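Local coordinates for protein member of DUF4221 family (Bacteroides vulgatus, PDB 3S9J) that is of unknown function but folds as a six-bladed beta-propeller and belongs to the DUF4221 family, at residues S132-P137 with R266-M271; Y199-D204 with L212-F217. All blocks are in the same frame, centred on the assembly; numbering follows the deposited sequence.

Six four-stranded antiparallel sheets make up the propeller, and the two contacts lie close to its centre, about 7 Å apart between centres. From the N terminus the chain reaches 132-137, in the loop ahead of strand 139-141, then passes through the sheet that runs on to 177-183. Interaction 2 closes first: 199-204 pairs with 212-217 after a short turn, a local hairpin. Interaction 1 closes last, when strand 266-273 returns to 132-137 across 128 residues; the hairpin lies wholly within that long loop, so the contacts nest and do not cross. They also touch: Asn135 O lies 2.7 Å from Ser202 OG, and Tyr267 N 2.8 Å from Phe217 O, joining neighbouring blades.

Interaction 1 (S132-P137 with R266-M271); sequences SYYNAP and RYWHIM
Trp268 reaches the loop 132-137 through its indole, which can be followed atom by atom. CG is anti to the backbone N (chi1 -158°), a turn that carries the ring system from the strand to the loop. CD1 lies over the centre of the His269 imidazole, 3.6 Å above its plane. NE1 donates to Tyr133 O at 2.9 Å, an almost straight bond (165° at the hydrogen) that uses a lone pair in the carbonyl plane and stays within the indole plane. Beyond it, CE2 and CZ2 of Trp268 pack against Tyr134 CB, which lies obliquely to the indole, CE2 to CB 3.5 Å. The Tyr134 ring turns its edge to the face of the six-membered ring in an offset edge-to-face pair, planes at 77°. A leucine here would probably leave Tyr133 O without its indole donor and open a gap beside Tyr134 CB. His269 accepts from the next backbone amide: Asn135 N donates to ND1 at 3.0 Å, in the imidazole plane but bent, while NE2 is hydrogen-bonded to Tyr328 O, so both ring nitrogens are engaged. Asn135 sends ND2 to Ile270 O at 2.9 Å, nearly linear; the side chain crosses that of Met271, modelled as selenomethionine, at about a right angle. Strand 266-273 is the first strand of its propeller blade, with 278-284 as its neighbour, and the contact joins this blade to the loop leading into strand 139-141; strand 327-334 lies against Tyr133, Trp268 and Met271, and Phe217, just past the end of strand 211-216, stacks on Trp268.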
loop_
_atom_site.group_PDB
_atom_site.type_symbol
_atom_site.label_atom_id
_atom_site.label_comp_id
_atom_site.label_asym_id
_atom_site.label_seq_id
_atom_site.Cartn_x
_atom_site.Cartn_y
_atom_site.Cartn_z
ATOM N N SER A 132 2.724 2.692 0.187
ATOM C CA SER A 132 2.666 1.653 1.194
ATOM C C SER A 132 1.615 1.947 2.256
ATOM O O SER A 132 1.322 1.078 3.053
ATOM C CB SER A 132 4.054 1.502 1.869
ATOM O OG SER A 132 4.550 2.795 2.233
ATOM N N TYR A 133 1.051 3.149 2.274
ATOM C CA TYR A 133 0.176 3.551 3.406
ATOM C C TYR A 133 -1.007 2.577 3.437
ATOM O O TYR A 133 -1.398 2.103 4.500
ATOM C CB TYR A 133 -0.278 4.988 3.206
ATOM C CG TYR A 133 -0.741 5.706 4.443
ATOM C CD1 TYR A 133 0.140 5.924 5.513
ATOM C CD2 TYR A 133 -2.010 6.266 4.503
ATOM C CE1 TYR A 133 -0.251 6.657 6.647
ATOM C CE2 TYR A 133 -2.413 6.996 5.648
ATOM C CZ TYR A 133 -1.522 7.184 6.698
ATOM O OH TYR A 133 -1.911 7.899 7.829
ATOM N N TYR A 134 -1.519 2.238 2.245
ATOM C CA TYR A 134 -2.040 0.889 1.984
ATOM C C TYR A 134 -1.110 0.285 0.937
ATOM O O TYR A 134 -0.622 0.978 0.051
ATOM C CB TYR A 134 -3.499 0.891 1.519
ATOM C CG TYR A 134 -3.749 1.679 0.238
ATOM C CD1 TYR A 134 -3.968 3.043 0.273
ATOM C CD2 TYR A 134 -3.812 1.039 -0.982
ATOM C CE1 TYR A 134 -4.199 3.782 -0.915
ATOM C CE2 TYR A 134 -4.057 1.753 -2.147
ATOM C CZ TYR A 134 -4.241 3.097 -2.121
ATOM O OH TYR A 134 -4.459 3.739 -3.325
ATOM N N ASN A 135 -0.880 -1.005 1.019
ATOM C CA ASN A 135 0.083 -1.614 0.130
ATOM C C ASN A 135 -0.430 -1.498 -1.331
ATOM O O ASN A 135 -1.466 -2.079 -1.697
ATOM C CB ASN A 135 0.356 -3.055 0.499
ATOM C CG ASN A 135 1.609 -3.596 -0.185
ATOM O OD1 ASN A 135 2.551 -2.842 -0.418
ATOM N ND2 ASN A 135 1.602 -4.884 -0.535
ATOM N N ALA A 136 0.308 -0.738 -2.131
ATOM C CA ALA A 136 -0.012 -0.505 -3.538
ATOM C C ALA A 136 1.321 -0.277 -4.287
ATOM O O ALA A 136 1.660 0.837 -4.644
ATOM C CB ALA A 136 -0.898 0.691 -3.664
ATOM N N PRO A 137 2.084 -1.339 -4.476
ATOM C CA PRO A 137 3.494 -1.181 -4.821
ATOM C C PRO A 137 3.771 -0.877 -6.287
ATOM O O PRO A 137 4.928 -0.619 -6.631
ATOM C CB PRO A 137 4.088 -2.560 -4.496
ATOM C CG PRO A 137 2.920 -3.493 -4.696
ATOM C CD PRO A 137 1.764 -2.741 -4.147
ATOM N N ARG A 266 -12.791 -3.383 8.392
ATOM C CA ARG A 266 -12.481 -3.549 6.981
ATOM C C ARG A 266 -11.125 -4.176 6.871
ATOM O O ARG A 266 -10.355 -4.213 7.844
ATOM C CB ARG A 266 -12.463 -2.215 6.234
ATOM C CG ARG A 266 -11.452 -1.206 6.727
ATOM C CD ARG A 266 -11.434 0.013 5.801
ATOM N NE ARG A 266 -10.749 1.162 6.401
ATOM C CZ ARG A 266 -10.756 2.397 5.890
ATOM N NH1 ARG A 266 -11.400 2.670 4.762
ATOM N NH2 ARG A 266 -10.128 3.382 6.526
ATOM N N TYR A 267 -10.825 -4.666 5.680
ATOM C CA TYR A 267 -9.498 -5.175 5.403
ATOM C C TYR A 267 -8.605 -4.003 4.980
ATOM O O TYR A 267 -9.086 -2.914 4.617
ATOM C CB TYR A 267 -9.545 -6.315 4.361
ATOM C CG TYR A 267 -10.350 -7.444 4.958
ATOM C CD1 TYR A 267 -9.755 -8.324 5.849
ATOM C CD2 TYR A 267 -11.714 -7.518 4.781
ATOM C CE1 TYR A 267 -10.491 -9.302 6.501
ATOM C CE2 TYR A 267 -12.465 -8.514 5.426
ATOM C CZ TYR A 267 -11.844 -9.384 6.287
ATOM O OH TYR A 267 -12.577 -10.355 6.942
ATOM N N TRP A 268 -7.293 -4.234 5.058
ATOM C CA TRP A 268 -6.320 -3.213 4.650
ATOM C C TRP A 268 -5.272 -3.880 3.747
ATOM O O TRP A 268 -5.666 -4.420 2.716
ATOM C CB TRP A 268 -5.759 -2.417 5.845
ATOM C CG TRP A 268 -5.208 -1.072 5.458
ATOM C CD1 TRP A 268 -3.910 -0.662 5.528
ATOM C CD2 TRP A 268 -5.944 0.024 4.934
ATOM N NE1 TRP A 268 -3.797 0.627 5.087
ATOM C CE2 TRP A 268 -5.029 1.073 4.703
ATOM C CE3 TRP A 268 -7.294 0.224 4.613
ATOM C CZ2 TRP A 268 -5.418 2.296 4.200
ATOM C CZ3 TRP A 268 -7.673 1.466 4.103
ATOM C CH2 TRP A 268 -6.733 2.483 3.900
ATOM N N HIS A 269 -3.979 -3.881 4.106
ATOM C CA HIS A 269 -2.958 -4.422 3.217
ATOM C C HIS A 269 -3.212 -5.875 2.825
ATOM O O HIS A 269 -3.633 -6.700 3.656
ATOM C CB HIS A 269 -1.567 -4.459 3.858
ATOM C CG HIS A 269 -1.113 -3.195 4.509
ATOM N ND1 HIS A 269 -0.910 -2.018 3.813
ATOM C CD2 HIS A 269 -0.681 -2.975 5.769
ATOM C CE1 HIS A 269 -0.414 -1.115 4.637
ATOM N NE2 HIS A 269 -0.275 -1.667 5.836
ATOM N N ILE A 270 -2.889 -6.197 1.579
ATOM C CA ILE A 270 -2.501 -7.553 1.224
ATOM C C ILE A 270 -1.021 -7.488 0.825
ATOM O O ILE A 270 -0.615 -6.663 0.015
ATOM C CB ILE A 270 -3.429 -8.195 0.136
ATOM C CG1 ILE A 270 -3.050 -9.675 -0.148
ATOM C CG2 ILE A 270 -3.432 -7.376 -1.158
ATOM C CD1 ILE A 270 -3.292 -10.620 1.050
HETATM N N MSE A 271 -0.211 -8.370 1.407
HETATM C CA MSE A 271 1.231 -8.328 1.220
HETATM C C MSE A 271 1.765 -9.719 0.931
HETATM O O MSE A 271 1.478 -10.664 1.662
HETATM C CB MSE A 271 1.923 -7.771 2.466
HETATM C CG MSE A 271 1.462 -6.453 2.852
HETATM SE SE MSE A 271 2.497 -5.816 4.391
HETATM C CE MSE A 271 4.026 -6.061 4.002
#

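Interaction 2 (Y199-D204 with L212-F217). With FMT (formic acid), chain F.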
loop_
_atom_site.group_PDB
_atom_site.type_symbol
_atom_site.label_atom_id
_atom_site.label_comp_id
_atom_site.label_asym_id
_atom_site.label_seq_id
_atom_site.Cartn_x
_atom_site.Cartn_y
_atom_site.Cartn_z
ATOM N N TYR A 199 -14.603 1.789 -2.145
ATOM C CA TYR A 199 -14.238 0.865 -3.228
ATOM C C TYR A 199 -12.725 0.679 -3.345
ATOM O O TYR A 199 -12.240 0.167 -4.337
ATOM C CB TYR A 199 -14.835 1.301 -4.572
ATOM C CG TYR A 199 -14.388 2.641 -5.066
ATOM C CD1 TYR A 199 -15.043 3.797 -4.677
ATOM C CD2 TYR A 199 -13.312 2.762 -5.943
ATOM C CE1 TYR A 199 -14.639 5.044 -5.119
ATOM C CE2 TYR A 199 -12.897 4.015 -6.387
ATOM C CZ TYR A 199 -13.571 5.153 -5.966
ATOM O OH TYR A 199 -13.206 6.413 -6.383
ATOM N N GLY A 200 -12.001 1.026 -2.293
ATOM C CA GLY A 200 -10.565 0.889 -2.280
ATOM C C GLY A 200 -10.114 -0.550 -2.245
ATOM O O GLY A 200 -10.833 -1.454 -1.754
ATOM N N PHE A 201 -8.892 -0.762 -2.718
ATOM C CA PHE A 201 -8.244 -2.057 -2.589
ATOM C C PHE A 201 -6.751 -1.919 -2.443
ATOM O O PHE A 201 -6.166 -0.933 -2.890
ATOM C CB PHE A 201 -8.554 -2.994 -3.763
ATOM C CG PHE A 201 -8.010 -2.549 -5.105
ATOM C CD1 PHE A 201 -8.746 -1.712 -5.931
ATOM C CD2 PHE A 201 -6.804 -3.047 -5.576
ATOM C CE1 PHE A 201 -8.280 -1.348 -7.189
ATOM C CE2 PHE A 201 -6.325 -2.685 -6.837
ATOM C CZ PHE A 201 -7.048 -1.828 -7.630
ATOM N N SER A 202 -6.152 -2.920 -1.816
ATOM C CA SER A 202 -4.713 -3.090 -1.751
ATOM C C SER A 202 -4.341 -4.208 -2.703
ATOM O O SER A 202 -5.174 -5.044 -3.071
ATOM C CB SER A 202 -4.308 -3.415 -0.298
ATOM O OG SER A 202 -2.924 -3.758 -0.150
ATOM N N TYR A 203 -3.093 -4.242 -3.145
ATOM C CA TYR A 203 -2.673 -5.319 -4.047
ATOM C C TYR A 203 -1.188 -5.562 -3.835
ATOM O O TYR A 203 -0.468 -4.722 -3.292
ATOM C CB TYR A 203 -2.985 -4.985 -5.526
ATOM C CG TYR A 203 -2.228 -3.805 -6.082
ATOM C CD1 TYR A 203 -2.710 -2.526 -5.933
ATOM C CD2 TYR A 203 -1.027 -3.981 -6.746
ATOM C CE1 TYR A 203 -2.024 -1.411 -6.402
ATOM C CE2 TYR A 203 -0.321 -2.905 -7.234
ATOM C CZ TYR A 203 -0.801 -1.614 -7.053
ATOM O OH TYR A 203 -0.116 -0.538 -7.533
ATOM N N ASP A 204 -0.741 -6.713 -4.279
ATOM C CA ASP A 204 0.669 -6.996 -4.347
ATOM C C ASP A 204 0.922 -7.900 -5.544
ATOM O O ASP A 204 -0.004 -8.497 -6.094
ATOM C CB ASP A 204 1.180 -7.630 -3.052
ATOM C CG ASP A 204 2.646 -7.279 -2.742
ATOM O OD1 ASP A 204 3.387 -6.811 -3.649
ATOM O OD2 ASP A 204 3.048 -7.449 -1.564
ATOM N N LEU A 212 -0.811 -11.557 -9.581
ATOM C CA LEU A 212 -1.363 -10.356 -8.984
ATOM C C LEU A 212 -2.451 -10.776 -8.020
ATOM O O LEU A 212 -3.307 -11.586 -8.365
ATOM C CB LEU A 212 -1.985 -9.487 -10.049
ATOM C CG LEU A 212 -2.732 -8.221 -9.614
ATOM C CD1 LEU A 212 -1.794 -7.230 -8.902
ATOM C CD2 LEU A 212 -3.381 -7.579 -10.859
ATOM N N VAL A 213 -2.433 -10.191 -6.830
ATOM C CA VAL A 213 -3.438 -10.471 -5.790
ATOM C C VAL A 213 -3.984 -9.116 -5.328
ATOM O O VAL A 213 -3.203 -8.222 -5.023
ATOM C CB VAL A 213 -2.817 -11.235 -4.595
ATOM C CG1 VAL A 213 -3.914 -11.578 -3.538
ATOM C CG2 VAL A 213 -2.058 -12.493 -5.103
ATOM N N CYS A 214 -5.309 -8.953 -5.347
ATOM C CA CYS A 214 -5.998 -7.731 -4.952
ATOM C C CYS A 214 -7.005 -8.045 -3.846
ATOM O O CYS A 214 -7.760 -9.017 -3.943
ATOM C CB CYS A 214 -6.752 -7.108 -6.099
ATOM S SG CYS A 214 -5.706 -6.735 -7.535
ATOM N N GLY A 215 -6.995 -7.201 -2.812
ATOM C CA GLY A 215 -7.895 -7.317 -1.668
ATOM C C GLY A 215 -8.677 -6.028 -1.468
ATOM O O GLY A 215 -8.148 -5.046 -0.956
ATOM N N PHE A 216 -9.943 -6.041 -1.888
ATOM C CA PHE A 216 -10.853 -4.925 -1.639
ATOM C C PHE A 216 -11.059 -4.802 -0.142
ATOM O O PHE A 216 -11.265 -5.782 0.543
ATOM C CB PHE A 216 -12.211 -5.092 -2.378
ATOM C CG PHE A 216 -12.138 -4.724 -3.823
ATOM C CD1 PHE A 216 -12.330 -3.412 -4.226
ATOM C CD2 PHE A 216 -11.792 -5.673 -4.763
ATOM C CE1 PHE A 216 -12.206 -3.059 -5.538
ATOM C CE2 PHE A 216 -11.636 -5.332 -6.076
ATOM C CZ PHE A 216 -11.869 -4.026 -6.483
ATOM N N PHE A 217 -10.918 -3.584 0.358
ATOM C CA PHE A 217 -11.041 -3.335 1.787
ATOM C C PHE A 217 -12.384 -3.838 2.333
ATOM O O PHE A 217 -12.452 -4.343 3.453
ATOM C CB PHE A 217 -10.886 -1.852 2.095
ATOM C CG PHE A 217 -9.586 -1.235 1.594
ATOM C CD1 PHE A 217 -8.388 -1.947 1.610
ATOM C CD2 PHE A 217 -9.569 0.080 1.139
ATOM C CE1 PHE A 217 -7.183 -1.333 1.170
ATOM C CE2 PHE A 217 -8.388 0.673 0.680
ATOM C CZ PHE A 217 -7.210 -0.037 0.719
HETATM C C FMT F . -11.847 3.119 0.648
HETATM O O1 FMT F . -12.314 4.245 0.494
HETATM O O2 FMT F . -12.479 2.098 0.401
#
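Strands 201-204 and 212-216 run antiparallel, their axes 163° apart in direction and 4.5 Å apart at closest approach. Non-hydrogen-bonded pairs Phe201-Phe216 and Tyr203-Cys214 alternate with hydrogen-bonded pairs Ser202-Gly215 and Asp204-Val213. Ser202 and Gly215 exchange two bonds, the shorter from Gly215 N to Ser202 O at 2.8 Å, and Asp204 and Val213 exchange two more. Phe217 N continues the ladder past the last bridge to Gly200 O, at 3.0 Å. This beta hairpin supplies the first two strands of a propeller blade; strand 221-225 follows, and Ser202 OG is hydrogen-bonded to Asn135 O and Ile270 N. Phe201, Tyr203, Cys214 and Phe216 share one face of the sheet. CB of Phe201 sits over the Phe216 ring, 4.0 Å from its centroid and 15° off the normal, a CH-pi contact. With chi1 at 66°, CG of Phe201 lies between its backbone N and carbonyl carbon, and the ring meets that of Phe216 obliquely, CD1 to CE1 3.7 Å. Cys214 SG flanks both neighbours, 3.8 Å from Tyr203 CB and obliquely beside the Phe201 ring. The Phe217 ring lies flat against the 200-201 backbone, Gly200 C standing 3.4 Å above its plane; a CB on Gly200 would collide with CE2 of Phe217. At the edge of this ring a formic acid, probably from the crystallisation liquor, accepts a hydrogen bond from Gly200 N through O2 at 2.9 Å.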